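Local coordinates for SusD homolog (Bacteroides thetaiotaomicron VPI-5482, PDB 3IV0), which probably binds glycans at the outer membrane as a SusD-family protein that works with a TonB-dependent transporter, although its own ligand is not established, at residues A[171-176]-A[206-211]; A[212-217]-A[371-376]; A[121-126]-A[197-202]. One frame throughout, in Å; residues are numbered along the deposited sequence.

How the contacts relate
Contacts 1 and 2 follow one another on helix 202-219: contact 1 uses residues 206-211 and contact 2 the next turns, 212-217. Their centres lie about 12 Å apart, and they touch where His211 and Met210 pack on helix 367-381. Centre to centre, contact 3 is about 12 Å from contact 1 and about 22 Å from contact 2; its loop 197-202 runs into the start of helix 202-219. Along the chain, contacts 1 and 3 interleave, because 171-176 falls between 121-126 and 197-202 while its partner 206-211 lies beyond both; contact 2 comes last, reaching forward to 371-376. Helix 202-219 thus ties helices 117-142 and 174-178 to a late part of the chain, within the helical body expected of a SusD homolog.

Contact 1 of 3, residues A[171-176]-A[206-211]; sequences ADLQPL and IALMMH. With EDO (1,2-ethanediol), chain E.
Gln174 and Met209 meet unusually closely: the terminal methyl CE of Met209, a selenomethionine, stands only 3.1 Å from the amide oxygen OE1 of Gln174, a tight methyl-to-carbonyl-oxygen contact and not a hydrogen bond, while the two side chains cross at nearly a right angle. The same amide holds an ethanediol molecule, probably picked up from the crystallisation liquor. Ethanediol O2 donates to Gln174 OE1 over 2.6 Å, and Gln174 NE2 donates to ethanediol O1 over an equal 2.6 Å, with an N-H...O angle of 160°. NE2 has a second partner in Asp178, one turn further on, and in this crystal the diol and Asp178 together hold the carboxamide's orientation. The Gln174 chain leaves with CG opposite the backbone N (chi1 -173°) and then folds at chi2 (72°), which swings the amide back to the selenomethionine methyl; that methyl also touches the diol. The contact belongs to the SusD fold, whose helical scaffold is related to TPR repeats: Leu173 and Gln174, at the short helix 174-178, lie against the middle of helix 202-219. Deeper in, the Leu173 and Met209 chains run antiparallel side by side, Leu173 CB lying 3.7 Å from Met209 CG and 3.8 Å from Met209 SE. Leu173 CD1 reaches past this chain to meet Leu208 CD2 at 3.7 Å, methyl against methyl. Helix 117-142 covers this apolar layer through Ser132, which touches Leu173, and through Phe129 and Phe136 on Leu208, whereas Leu234 of helix 224-238 packs on Met209.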
ATOM      1  N   ALA A 171     -17.536   1.736  -8.156  1.00 12.31           N
ATOM      2  CA  ALA A 171     -18.439   1.542  -9.263  1.00 13.33           C
ATOM      3  C   ALA A 171     -17.695   1.215 -10.547  1.00 14.68           C
ATOM      4  O   ALA A 171     -18.215   0.467 -11.374  1.00 16.85           O
ATOM      5  CB  ALA A 171     -19.298   2.756  -9.438  1.00 15.20           C
ATOM      6  N   ASP A 172     -16.524   1.816 -10.763  1.00 10.92           N
ATOM      7  CA  ASP A 172     -15.744   1.529 -11.970  1.00 12.74           C
ATOM      8  C   ASP A 172     -15.142   0.125 -11.921  1.00 12.55           C
ATOM      9  O   ASP A 172     -14.945  -0.528 -12.951  1.00 12.40           O
ATOM     10  CB  ASP A 172     -14.610   2.531 -12.149  1.00 13.83           C
ATOM     11  CG  ASP A 172     -15.065   3.938 -12.504  1.00 19.00           C
ATOM     12  OD1 ASP A 172     -16.182   4.097 -12.981  1.00 20.62           O
ATOM     13  OD2 ASP A 172     -14.219   4.865 -12.351  1.00 21.84           O
ATOM     14  N   LEU A 173     -14.766  -0.317 -10.728  1.00 10.84           N
ATOM     15  CA  LEU A 173     -14.117  -1.613 -10.545  1.00 10.57           C
ATOM     16  C   LEU A 173     -15.050  -2.829 -10.547  1.00 11.93           C
ATOM     17  O   LEU A 173     -14.718  -3.886 -11.074  1.00 11.47           O
ATOM     18  CB  LEU A 173     -13.303  -1.628  -9.254  1.00 11.15           C
ATOM     19  CG  LEU A 173     -12.147  -0.634  -9.202  1.00 10.97           C
ATOM     20  CD1 LEU A 173     -11.641  -0.368  -7.731  1.00 12.92           C
ATOM     21  CD2 LEU A 173     -11.029  -1.149 -10.057  1.00 13.01           C
ATOM     22  N   GLN A 174     -16.249  -2.683  -9.966  1.00 12.31           N
ATOM     23  CA  GLN A 174     -17.196  -3.790  -9.891  1.00 13.42           C
ATOM     24  C   GLN A 174     -17.427  -4.532 -11.224  1.00 13.25           C
ATOM     25  O   GLN A 174     -17.399  -5.758 -11.242  1.00 13.62           O
ATOM     26  CB  GLN A 174     -18.519  -3.336  -9.265  1.00 14.67           C
ATOM     27  CG  GLN A 174     -19.501  -4.446  -8.994  1.00 16.41           C
ATOM     28  CD  GLN A 174     -19.096  -5.304  -7.877  1.00 21.54           C
ATOM     29  OE1 GLN A 174     -18.947  -4.846  -6.742  1.00 23.48           O
ATOM     30  NE2 GLN A 174     -18.935  -6.585  -8.155  1.00 23.28           N
ATOM     31  N   PRO A 175     -17.669  -3.802 -12.330  1.00 13.23           N
ATOM     32  CA  PRO A 175     -17.874  -4.489 -13.611  1.00 14.68           C
ATOM     33  C   PRO A 175     -16.696  -5.338 -14.063  1.00 15.71           C
ATOM     34  O   PRO A 175     -16.878  -6.307 -14.780  1.00 15.75           O
ATOM     35  CB  PRO A 175     -18.093  -3.339 -14.579  1.00 15.70           C
ATOM     36  CG  PRO A 175     -18.591  -2.238 -13.757  1.00 18.03           C
ATOM     37  CD  PRO A 175     -17.837  -2.349 -12.474  1.00 14.58           C
ATOM     38  N   LEU A 176     -15.492  -4.999 -13.633  1.00 13.10           N
ATOM     39  CA  LEU A 176     -14.341  -5.812 -13.991  1.00 12.55           C
ATOM     40  C   LEU A 176     -14.472  -7.225 -13.441  1.00 15.16           C
ATOM     41  O   LEU A 176     -13.936  -8.174 -14.016  1.00 15.82           O
ATOM     42  CB  LEU A 176     -13.036  -5.152 -13.530  1.00 11.93           C
ATOM     43  CG  LEU A 176     -12.751  -3.700 -13.955  1.00 14.21           C
ATOM     44  CD1 LEU A 176     -11.366  -3.246 -13.484  1.00 14.10           C
ATOM     45  CD2 LEU A 176     -12.915  -3.489 -15.480  1.00 15.60           C
ATOM     46  N   ILE A 206      -9.852  -7.247  -6.618  1.00  9.20           N
ATOM     47  CA  ILE A 206     -10.541  -7.577  -5.381  1.00  9.46           C
ATOM     48  C   ILE A 206      -9.882  -6.886  -4.187  1.00  8.52           C
ATOM     49  O   ILE A 206     -10.586  -6.302  -3.347  1.00  9.21           O
ATOM     50  CB  ILE A 206     -10.582  -9.106  -5.185  1.00 10.05           C
ATOM     51  CG1 ILE A 206     -11.494  -9.761  -6.236  1.00 12.01           C
ATOM     52  CG2 ILE A 206     -11.077  -9.446  -3.767  1.00 12.01           C
ATOM     53  CD1 ILE A 206     -11.288 -11.263  -6.360  1.00 14.89           C
ATOM     54  N   ALA A 207      -8.569  -6.940  -4.071  1.00  8.31           N
ATOM     55  CA  ALA A 207      -7.888  -6.339  -2.932  1.00  9.48           C
ATOM     56  C   ALA A 207      -8.145  -4.848  -2.865  1.00  8.33           C
ATOM     57  O   ALA A 207      -8.436  -4.280  -1.803  1.00  9.36           O
ATOM     58  CB  ALA A 207      -6.408  -6.619  -2.972  1.00  9.78           C
ATOM     59  N   LEU A 208      -8.050  -4.157  -3.996  1.00  8.69           N
ATOM     60  CA  LEU A 208      -8.294  -2.730  -4.035  1.00  9.08           C
ATOM     61  C   LEU A 208      -9.726  -2.401  -3.599  1.00  7.85           C
ATOM     62  O   LEU A 208      -9.972  -1.497  -2.818  1.00  8.96           O
ATOM     63  CB  LEU A 208      -8.009  -2.169  -5.427  1.00 10.23           C
ATOM     64  CG  LEU A 208      -8.323  -0.684  -5.609  1.00  8.69           C
ATOM     65  CD1 LEU A 208      -7.657   0.206  -4.549  1.00  9.35           C
ATOM     66  CD2 LEU A 208      -7.999  -0.209  -7.022  1.00 11.13           C
HETATM   67  N   MSE A 209     -10.683  -3.177  -4.072  1.00  9.22           N
HETATM   68  CA  MSE A 209     -12.067  -2.945  -3.690  1.00  8.38           C
HETATM   69  C   MSE A 209     -12.303  -3.152  -2.220  1.00  9.00           C
HETATM   70  O   MSE A 209     -13.077  -2.418  -1.603  1.00  8.74           O
HETATM   71  CB  MSE A 209     -12.993  -3.819  -4.515  1.00  9.31           C
HETATM   72  CG  MSE A 209     -13.097  -3.442  -6.022  1.00  9.27           C
HETATM   73 SE   MSE A 209     -14.297  -4.550  -7.021  0.75 10.56          SE
HETATM   74  CE  MSE A 209     -16.049  -3.879  -6.345  1.00 15.53           C
HETATM   75  N   MSE A 210     -11.605  -4.127  -1.629  0.66  8.58           N
HETATM   76  CA  MSE A 210     -11.730  -4.328  -0.197  0.66  9.50           C
HETATM   77  C   MSE A 210     -11.201  -3.140   0.578  0.66  8.71           C
HETATM   78  O   MSE A 210     -11.841  -2.665   1.510  0.66  9.20           O
HETATM   79  CB  MSE A 210     -11.038  -5.605   0.264  0.66 10.48           C
HETATM   80  CG  MSE A 210     -11.580  -6.831  -0.391  0.66  9.11           C
HETATM   81 SE   MSE A 210     -10.574  -8.488  -0.084  0.50 13.70          SE
HETATM   82  CE  MSE A 210     -11.080  -8.785   1.595  0.66 22.11           C
ATOM     83  N   HIS A 211     -10.061  -2.602   0.140  1.00  8.12           N
ATOM     84  CA  HIS A 211      -9.498  -1.425   0.778  1.00  8.60           C
ATOM     85  C   HIS A 211     -10.410  -0.216   0.638  1.00  8.83           C
ATOM     86  O   HIS A 211     -10.625   0.521   1.597  1.00  9.06           O
ATOM     87  CB  HIS A 211      -8.148  -1.118   0.154  1.00  8.05           C
ATOM     88  CG  HIS A 211      -7.027  -1.747   0.867  1.00  9.26           C
ATOM     89  ND1 HIS A 211      -6.603  -3.049   0.661  1.00 12.10           N
ATOM     90  CD2 HIS A 211      -6.236  -1.223   1.820  1.00  8.06           C
ATOM     91  CE1 HIS A 211      -5.587  -3.291   1.482  1.00  7.56           C
ATOM     92  NE2 HIS A 211      -5.349  -2.198   2.184  1.00 14.23           N
TER
HETATM   93  C1  EDO E   4     -18.703  -8.104  -4.526  1.00 27.06           C
HETATM   94  O1  EDO E   4     -18.543  -7.897  -5.929  1.00 38.17           O
HETATM   95  C2  EDO E   4     -18.965  -6.775  -3.824  1.00 24.75           C
HETATM   96  O2  EDO E   4     -18.211  -5.765  -4.477  1.00 25.68           O

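Contact 2 of 3, residues A[212-217]-A[371-376]; sequences INLWLV and LLLYAE
Leu214 spreads its two methyls over two residues of helix 367-381, Leu373 and Glu376, which sit three positions apart and so face helix 202-219 together. The apolar part belongs to CD1. This methyl of Leu214, CD1, meets Leu373 CD2 at 3.6 Å and also lies 4.0 Å from Leu373 CB, so it rests along the flank of the leucine and not merely on its end. In Leu214, CG stands opposite the carbonyl carbon (chi1 -68°), which sends the branch out toward helix 367-381, and the two leucines approach slantwise. The other branch faces a polar group: Glu376 reaches out from the facing helix on an outstretched chain and brings OE2 to 4.1 Å from Leu214 CD2, a loose approach, not a bond. The charge on that oxygen is met elsewhere, in a salt bridge from Arg435 of helix 429-436, and the arginine side chain touches both Leu214 and Leu373 as well. Between these two segments the closest contact is therefore leucine on leucine, and the polar end of Glu376 is turned to Arg435; if the leucines limit the access of water, that attraction is probably stronger than it would be in open solvent.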
ATOM      1  N   ILE A 212     -10.990  -0.014  -0.532  1.00  8.72           N
ATOM      2  CA  ILE A 212     -11.846   1.152  -0.750  1.00  9.45           C
ATOM      3  C   ILE A 212     -13.078   1.057   0.147  1.00  8.16           C
ATOM      4  O   ILE A 212     -13.441   2.037   0.829  1.00  8.46           O
ATOM      5  CB  ILE A 212     -12.228   1.299  -2.230  1.00  8.62           C
ATOM      6  CG1 ILE A 212     -11.037   1.686  -3.087  1.00 10.22           C
ATOM      7  CG2 ILE A 212     -13.347   2.351  -2.395  1.00 10.60           C
ATOM      8  CD1 ILE A 212     -11.307   1.560  -4.583  1.00 11.14           C
ATOM      9  N   ASN A 213     -13.713  -0.106   0.200  1.00  8.64           N
ATOM     10  CA  ASN A 213     -14.849  -0.300   1.108  1.00  8.95           C
ATOM     11  C   ASN A 213     -14.471   0.008   2.552  1.00  8.43           C
ATOM     12  O   ASN A 213     -15.241   0.619   3.285  1.00  9.10           O
ATOM     13  CB  ASN A 213     -15.359  -1.720   1.004  1.00  9.01           C
ATOM     14  CG  ASN A 213     -16.378  -1.888  -0.106  1.00  9.49           C
ATOM     15  OD1 ASN A 213     -17.507  -1.383  -0.014  1.00 10.59           O
ATOM     16  ND2 ASN A 213     -15.990  -2.583  -1.170  1.00 10.63           N
ATOM     17  N   LEU A 214     -13.301  -0.429   3.001  1.00  9.14           N
ATOM     18  CA  LEU A 214     -12.911  -0.234   4.396  1.00  9.12           C
ATOM     19  C   LEU A 214     -12.584   1.223   4.711  1.00  9.56           C
ATOM     20  O   LEU A 214     -12.796   1.685   5.843  1.00 10.24           O
ATOM     21  CB  LEU A 214     -11.782  -1.188   4.773  1.00  8.43           C
ATOM     22  CG  LEU A 214     -12.248  -2.662   4.790  1.00  9.38           C
ATOM     23  CD1 LEU A 214     -11.044  -3.580   4.842  1.00 10.14           C
ATOM     24  CD2 LEU A 214     -13.157  -2.920   6.003  1.00 11.91           C
ATOM     25  N   TRP A 215     -12.160   2.000   3.722  1.00  9.28           N
ATOM     26  CA  TRP A 215     -12.006   3.434   3.887  1.00  9.67           C
ATOM     27  C   TRP A 215     -13.390   4.075   3.966  1.00 10.18           C
ATOM     28  O   TRP A 215     -13.607   5.004   4.754  1.00  9.98           O
ATOM     29  CB  TRP A 215     -11.102   4.081   2.796  1.00  9.27           C
ATOM     30  CG  TRP A 215      -9.703   3.978   3.176  1.00  8.46           C
ATOM     31  CD1 TRP A 215      -8.944   2.852   3.202  1.00  8.71           C
ATOM     32  CD2 TRP A 215      -8.874   5.038   3.649  1.00  7.77           C
ATOM     33  NE1 TRP A 215      -7.693   3.135   3.699  1.00  8.92           N
ATOM     34  CE2 TRP A 215      -7.620   4.483   3.963  1.00  7.80           C
ATOM     35  CE3 TRP A 215      -9.063   6.411   3.830  1.00  9.32           C
ATOM     36  CZ2 TRP A 215      -6.576   5.262   4.481  1.00  8.62           C
ATOM     37  CZ3 TRP A 215      -8.033   7.177   4.319  1.00  9.27           C
ATOM     38  CH2 TRP A 215      -6.814   6.608   4.642  1.00  9.81           C
ATOM     39  N   LEU A 216     -14.335   3.595   3.184  1.00  9.26           N
ATOM     40  CA  LEU A 216     -15.727   4.112   3.245  1.00  9.79           C
ATOM     41  C   LEU A 216     -16.381   3.796   4.594  1.00 10.07           C
ATOM     42  O   LEU A 216     -17.207   4.567   5.085  1.00 10.46           O
ATOM     43  CB  LEU A 216     -16.554   3.559   2.073  1.00 10.09           C
ATOM     44  CG  LEU A 216     -16.228   4.278   0.750  1.00 10.23           C
ATOM     45  CD1 LEU A 216     -16.715   3.480  -0.451  1.00 11.26           C
ATOM     46  CD2 LEU A 216     -16.863   5.662   0.707  1.00 11.23           C
ATOM     47  N   VAL A 217     -16.000   2.712   5.233  1.00  9.37           N
ATOM     48  CA  VAL A 217     -16.492   2.407   6.583  1.00 10.78           C
ATOM     49  C   VAL A 217     -16.184   3.558   7.528  1.00 10.36           C
ATOM     50  O   VAL A 217     -17.021   3.930   8.347  1.00 12.44           O
ATOM     51  CB  VAL A 217     -15.848   1.092   7.127  1.00 10.12           C
ATOM     52  CG1 VAL A 217     -15.986   1.010   8.677  1.00 12.13           C
ATOM     53  CG2 VAL A 217     -16.491  -0.104   6.455  1.00 10.55           C
ATOM     54  N   LEU A 371      -6.763 -11.807   3.272  1.00  9.81           N
ATOM     55  CA  LEU A 371      -7.457 -12.719   4.179  1.00  9.67           C
ATOM     56  C   LEU A 371      -7.777 -12.012   5.481  1.00  9.60           C
ATOM     57  O   LEU A 371      -8.808 -12.259   6.084  1.00 10.29           O
ATOM     58  CB  LEU A 371      -6.595 -13.977   4.441  1.00 10.83           C
ATOM     59  CG  LEU A 371      -6.387 -14.880   3.257  1.00 11.77           C
ATOM     60  CD1 LEU A 371      -5.427 -16.015   3.648  1.00 14.56           C
ATOM     61  CD2 LEU A 371      -7.733 -15.432   2.727  1.00 14.83           C
ATOM     62  N   LEU A 372      -6.859 -11.174   5.959  1.00 10.30           N
ATOM     63  CA  LEU A 372      -7.094 -10.433   7.204  1.00 10.01           C
ATOM     64  C   LEU A 372      -8.138  -9.373   7.039  1.00 10.40           C
ATOM     65  O   LEU A 372      -8.911  -9.134   7.954  1.00 10.30           O
ATOM     66  CB  LEU A 372      -5.794  -9.873   7.770  1.00  9.96           C
ATOM     67  CG  LEU A 372      -4.776 -10.928   8.251  1.00 10.44           C
ATOM     68  CD1 LEU A 372      -3.407 -10.301   8.502  1.00 12.94           C
ATOM     69  CD2 LEU A 372      -5.283 -11.712   9.479  1.00 12.98           C
ATOM     70  N   LEU A 373      -8.235  -8.737   5.876  1.00 10.55           N
ATOM     71  CA  LEU A 373      -9.330  -7.796   5.618  1.00 10.35           C
ATOM     72  C   LEU A 373     -10.691  -8.479   5.636  1.00 10.15           C
ATOM     73  O   LEU A 373     -11.669  -7.947   6.147  1.00 10.63           O
ATOM     74  CB  LEU A 373      -9.138  -7.087   4.282  1.00 10.48           C
ATOM     75  CG  LEU A 373      -7.912  -6.173   4.116  1.00 10.86           C
ATOM     76  CD1 LEU A 373      -7.990  -5.500   2.738  1.00 13.53           C
ATOM     77  CD2 LEU A 373      -7.804  -5.158   5.259  1.00 13.06           C
ATOM     78  N   TYR A 374     -10.759  -9.657   5.030  1.00 10.41           N
ATOM     79  CA  TYR A 374     -11.956 -10.493   5.023  1.00 10.06           C
ATOM     80  C   TYR A 374     -12.336 -10.841   6.469  1.00  9.84           C
ATOM     81  O   TYR A 374     -13.456 -10.619   6.902  1.00 11.12           O
ATOM     82  CB  TYR A 374     -11.657 -11.718   4.162  1.00  9.58           C
ATOM     83  CG  TYR A 374     -12.740 -12.706   3.917  1.00 10.70           C
ATOM     84  CD1 TYR A 374     -14.044 -12.498   4.295  1.00 12.80           C
ATOM     85  CD2 TYR A 374     -12.447 -13.857   3.216  1.00 11.79           C
ATOM     86  CE1 TYR A 374     -15.027 -13.449   4.010  1.00 13.74           C
ATOM     87  CE2 TYR A 374     -13.417 -14.787   2.931  1.00 12.41           C
ATOM     88  CZ  TYR A 374     -14.691 -14.593   3.350  1.00 14.27           C
ATOM     89  OH  TYR A 374     -15.663 -15.543   3.112  1.00 17.60           O
ATOM     90  N   ALA A 375     -11.358 -11.299   7.245  1.00  9.84           N
ATOM     91  CA  ALA A 375     -11.617 -11.576   8.651  1.00 11.34           C
ATOM     92  C   ALA A 375     -12.099 -10.329   9.384  1.00 10.77           C
ATOM     93  O   ALA A 375     -13.020 -10.405  10.210  1.00 10.89           O
ATOM     94  CB  ALA A 375     -10.371 -12.114   9.320  1.00 10.79           C
ATOM     95  N   GLU A 376     -11.457  -9.183   9.167  1.00  9.68           N
ATOM     96  CA  GLU A 376     -11.828  -7.963   9.834  1.00 10.26           C
ATOM     97  C   GLU A 376     -13.283  -7.620   9.578  1.00 10.39           C
ATOM     98  O   GLU A 376     -14.013  -7.236  10.499  1.00 11.39           O
ATOM     99  CB  GLU A 376     -10.932  -6.836   9.313  1.00 10.76           C
ATOM    100  CG  GLU A 376     -11.293  -5.471   9.817  1.00 12.32           C
ATOM    101  CD  GLU A 376     -10.399  -4.381   9.288  1.00 16.83           C
ATOM    102  OE1 GLU A 376      -9.279  -4.687   8.876  1.00 16.58           O
ATOM    103  OE2 GLU A 376     -10.842  -3.205   9.318  1.00 19.88           O
TER

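Contact 3 of 3, residues A[121-126]-A[197-202]; sequences SRFKAE and GIRASR
Arg199 grips Glu126 side-on with two nitrogens, one to each carboxylate oxygen. Arg199 NE bonds to Glu126 OE1 over 2.7 Å, nearly straight at 174° and in the guanidinium plane. The second bond, Arg199 NH2 to Glu126 OE2, is longer at 3.0 Å and tilted from that plane. Both use the syn lone pairs, and carboxylate and guanidinium are only 24° from coplanar. Bends at chi2 and chi3 curl the arginine back so that its NE edge meets the glutamate. Phe123, three residues before Glu126 on helix 117-142, brings CE1 to 3.6 Å from Arg199 NH2, a van der Waals contact at the guanidinium edge with the two planes 50° apart. Ala200 CB packs 4.3 Å from Glu126 CG. Helix 19-39 supplies the next shell: Glu23 forms a second salt bridge with Arg199 NH2, and Tyr30 OH bonds to both Glu126 OE1 and Ala200 N. Two acidic residues around one buried guanidinium would be expected to keep it charged. This buried Arg-Glu pair ties helix 117-142 to the loop before helix 202-219, which follows in the SusD helical fold with Ser201 as its N-cap and Ser204 OG bonded back to Ser201 N, consistent with a capping box.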
ATOM      1  N   SER A 121      -9.862  -5.379 -24.388  1.00 13.63           N
ATOM      2  CA  SER A 121     -10.647  -5.405 -23.163  1.00 12.81           C
ATOM      3  C   SER A 121      -9.741  -5.469 -21.939  1.00 13.11           C
ATOM      4  O   SER A 121     -10.016  -4.799 -20.930  1.00 12.97           O
ATOM      5  CB  SER A 121     -11.590  -6.589 -23.118  1.00 15.26           C
ATOM      6  OG  SER A 121     -12.553  -6.483 -24.168  1.00 19.29           O
ATOM      7  N   ARG A 122      -8.677  -6.247 -22.000  1.00 11.83           N
ATOM      8  CA  ARG A 122      -7.754  -6.353 -20.878  1.00 12.07           C
ATOM      9  C   ARG A 122      -7.076  -5.025 -20.608  1.00 12.77           C
ATOM     10  O   ARG A 122      -6.976  -4.613 -19.442  1.00 12.33           O
ATOM     11  CB  ARG A 122      -6.715  -7.424 -21.173  1.00 12.58           C
ATOM     12  CG  ARG A 122      -5.683  -7.582 -20.056  1.00 13.01           C
ATOM     13  CD  ARG A 122      -4.778  -8.757 -20.258  1.00 15.76           C
ATOM     14  NE  ARG A 122      -5.573  -9.956 -20.288  1.00 16.74           N
ATOM     15  CZ  ARG A 122      -5.153 -11.152 -20.644  1.00 25.12           C
ATOM     16  NH1 ARG A 122      -3.890 -11.331 -21.000  1.00 24.00           N
ATOM     17  NH2 ARG A 122      -6.012 -12.166 -20.651  1.00 23.50           N
ATOM     18  N   PHE A 123      -6.606  -4.319 -21.618  1.00 12.52           N
ATOM     19  CA  PHE A 123      -5.882  -3.079 -21.412  1.00 12.50           C
ATOM     20  C   PHE A 123      -6.819  -2.030 -20.830  1.00 13.68           C
ATOM     21  O   PHE A 123      -6.418  -1.201 -20.006  1.00 12.52           O
ATOM     22  CB  PHE A 123      -5.209  -2.605 -22.710  1.00 13.84           C
ATOM     23  CG  PHE A 123      -4.146  -3.551 -23.260  1.00 12.81           C
ATOM     24  CD1 PHE A 123      -3.657  -4.613 -22.540  1.00 15.04           C
ATOM     25  CD2 PHE A 123      -3.611  -3.303 -24.525  1.00 14.80           C
ATOM     26  CE1 PHE A 123      -2.680  -5.449 -23.084  1.00 15.14           C
ATOM     27  CE2 PHE A 123      -2.636  -4.140 -25.071  1.00 16.58           C
ATOM     28  CZ  PHE A 123      -2.177  -5.193 -24.369  1.00 16.25           C
ATOM     29  N   LYS A 124      -8.073  -2.044 -21.261  1.00 11.14           N
ATOM     30  CA  LYS A 124      -9.053  -1.143 -20.691  1.00 12.37           C
ATOM     31  C   LYS A 124      -9.210  -1.481 -19.217  1.00 11.67           C
ATOM     32  O   LYS A 124      -9.251  -0.568 -18.372  1.00 11.47           O
ATOM     33  CB  LYS A 124     -10.403  -1.262 -21.392  1.00 12.28           C
ATOM     34  CG  LYS A 124     -10.451  -0.656 -22.793  1.00 15.34           C
ATOM     35  CD  LYS A 124     -11.859  -0.891 -23.398  1.00 17.11           C
ATOM     36  CE  LYS A 124     -12.003  -0.366 -24.792  1.00 18.68           C
ATOM     37  NZ  LYS A 124     -13.301  -0.908 -25.350  1.00 21.67           N
ATOM     38  N   ALA A 125      -9.380  -2.758 -18.882  1.00 11.57           N
ATOM     39  CA  ALA A 125      -9.550  -3.175 -17.475  1.00 12.13           C
ATOM     40  C   ALA A 125      -8.353  -2.768 -16.631  1.00 11.27           C
ATOM     41  O   ALA A 125      -8.523  -2.259 -15.494  1.00 10.46           O
ATOM     42  CB  ALA A 125      -9.757  -4.653 -17.387  1.00 13.44           C
ATOM     43  N   GLU A 126      -7.146  -2.948 -17.147  1.00 10.63           N
ATOM     44  CA  GLU A 126      -5.966  -2.535 -16.437  1.00 10.83           C
ATOM     45  C   GLU A 126      -5.881  -1.040 -16.235  1.00 10.83           C
ATOM     46  O   GLU A 126      -5.499  -0.559 -15.146  1.00 10.69           O
ATOM     47  CB  GLU A 126      -4.709  -3.019 -17.174  1.00 10.77           C
ATOM     48  CG  GLU A 126      -4.511  -4.491 -17.192  1.00 12.63           C
ATOM     49  CD  GLU A 126      -3.198  -4.854 -17.809  1.00 12.82           C
ATOM     50  OE1 GLU A 126      -2.160  -4.484 -17.246  1.00 13.16           O
ATOM     51  OE2 GLU A 126      -3.168  -5.485 -18.883  1.00 14.11           O
ATOM     52  N   GLY A 197       2.156 -10.638 -10.937  1.00 10.39           N
ATOM     53  CA  GLY A 197       2.182  -9.706  -9.786  1.00 11.23           C
ATOM     54  C   GLY A 197       2.175  -8.234 -10.144  1.00 11.57           C
ATOM     55  O   GLY A 197       1.621  -7.422  -9.420  1.00 11.98           O
ATOM     56  N   ILE A 198       2.727  -7.894 -11.300  1.00 11.31           N
ATOM     57  CA  ILE A 198       2.995  -6.545 -11.709  1.00 10.57           C
ATOM     58  C   ILE A 198       2.075  -5.999 -12.799  1.00 10.66           C
ATOM     59  O   ILE A 198       2.163  -4.819 -13.146  1.00 11.70           O
ATOM     60  CB  ILE A 198       4.475  -6.372 -12.103  1.00 11.71           C
ATOM     61  CG1 ILE A 198       4.860  -7.276 -13.284  1.00 11.86           C
ATOM     62  CG2 ILE A 198       5.397  -6.650 -10.884  1.00 12.47           C
ATOM     63  CD1 ILE A 198       6.291  -6.948 -13.800  1.00 13.98           C
ATOM     64  N   ARG A 199       1.196  -6.847 -13.323  1.00 10.21           N
ATOM     65  CA  ARG A 199       0.090  -6.421 -14.158  1.00 10.76           C
ATOM     66  C   ARG A 199      -1.181  -6.792 -13.416  1.00  9.91           C
ATOM     67  O   ARG A 199      -1.266  -7.854 -12.795  1.00 10.70           O
ATOM     68  CB  ARG A 199       0.159  -7.142 -15.523  1.00 10.65           C
ATOM     69  CG  ARG A 199       1.386  -6.756 -16.354  1.00 12.17           C
ATOM     70  CD  ARG A 199       1.291  -5.374 -16.988  1.00 13.47           C
ATOM     71  NE  ARG A 199       0.299  -5.292 -18.051  1.00 12.26           N
ATOM     72  CZ  ARG A 199       0.516  -5.624 -19.322  1.00 13.69           C
ATOM     73  NH1 ARG A 199       1.703  -6.017 -19.744  1.00 14.17           N
ATOM     74  NH2 ARG A 199      -0.502  -5.538 -20.161  1.00 15.21           N
ATOM     75  N   ALA A 200      -2.157  -5.901 -13.427  1.00 10.47           N
ATOM     76  CA  ALA A 200      -3.374  -6.140 -12.678  1.00 11.20           C
ATOM     77  C   ALA A 200      -4.030  -7.475 -13.028  1.00 12.09           C
ATOM     78  O   ALA A 200      -4.222  -7.789 -14.210  1.00 11.22           O
ATOM     79  CB  ALA A 200      -4.390  -4.988 -12.934  1.00 11.84           C
ATOM     80  N   SER A 201      -4.411  -8.235 -12.003  1.00  9.83           N
ATOM     81  CA  SER A 201      -5.165  -9.467 -12.124  1.00  9.90           C
ATOM     82  C   SER A 201      -6.519  -9.283 -11.441  1.00  9.91           C
ATOM     83  O   SER A 201      -6.800  -8.239 -10.831  1.00 10.68           O
ATOM     84  CB  SER A 201      -4.433 -10.605 -11.435  1.00 10.91           C
ATOM     85  OG  SER A 201      -4.487 -10.443 -10.003  1.00 11.36           O
ATOM     86  N   ARG A 202      -7.345 -10.320 -11.491  1.00 10.02           N
ATOM     87  CA  ARG A 202      -8.619 -10.305 -10.777  1.00 10.23           C
ATOM     88  C   ARG A 202      -8.382 -10.064  -9.284  1.00  9.94           C
ATOM     89  O   ARG A 202      -9.126  -9.356  -8.619  1.00 10.24           O
ATOM     90  CB  ARG A 202      -9.387 -11.614 -11.032  1.00 10.37           C
ATOM     91  CG  ARG A 202     -10.848 -11.605 -10.538  1.00 12.62           C
ATOM     92  CD  ARG A 202     -11.541 -12.935 -10.905  1.00 13.04           C
ATOM     93  NE  ARG A 202     -12.974 -12.973 -10.552  1.00 14.10           N
ATOM     94  CZ  ARG A 202     -13.934 -12.436 -11.287  1.00 16.00           C
ATOM     95  NH1 ARG A 202     -13.653 -11.749 -12.369  1.00 16.46           N
ATOM     96  NH2 ARG A 202     -15.196 -12.538 -10.896  1.00 16.52           N
TER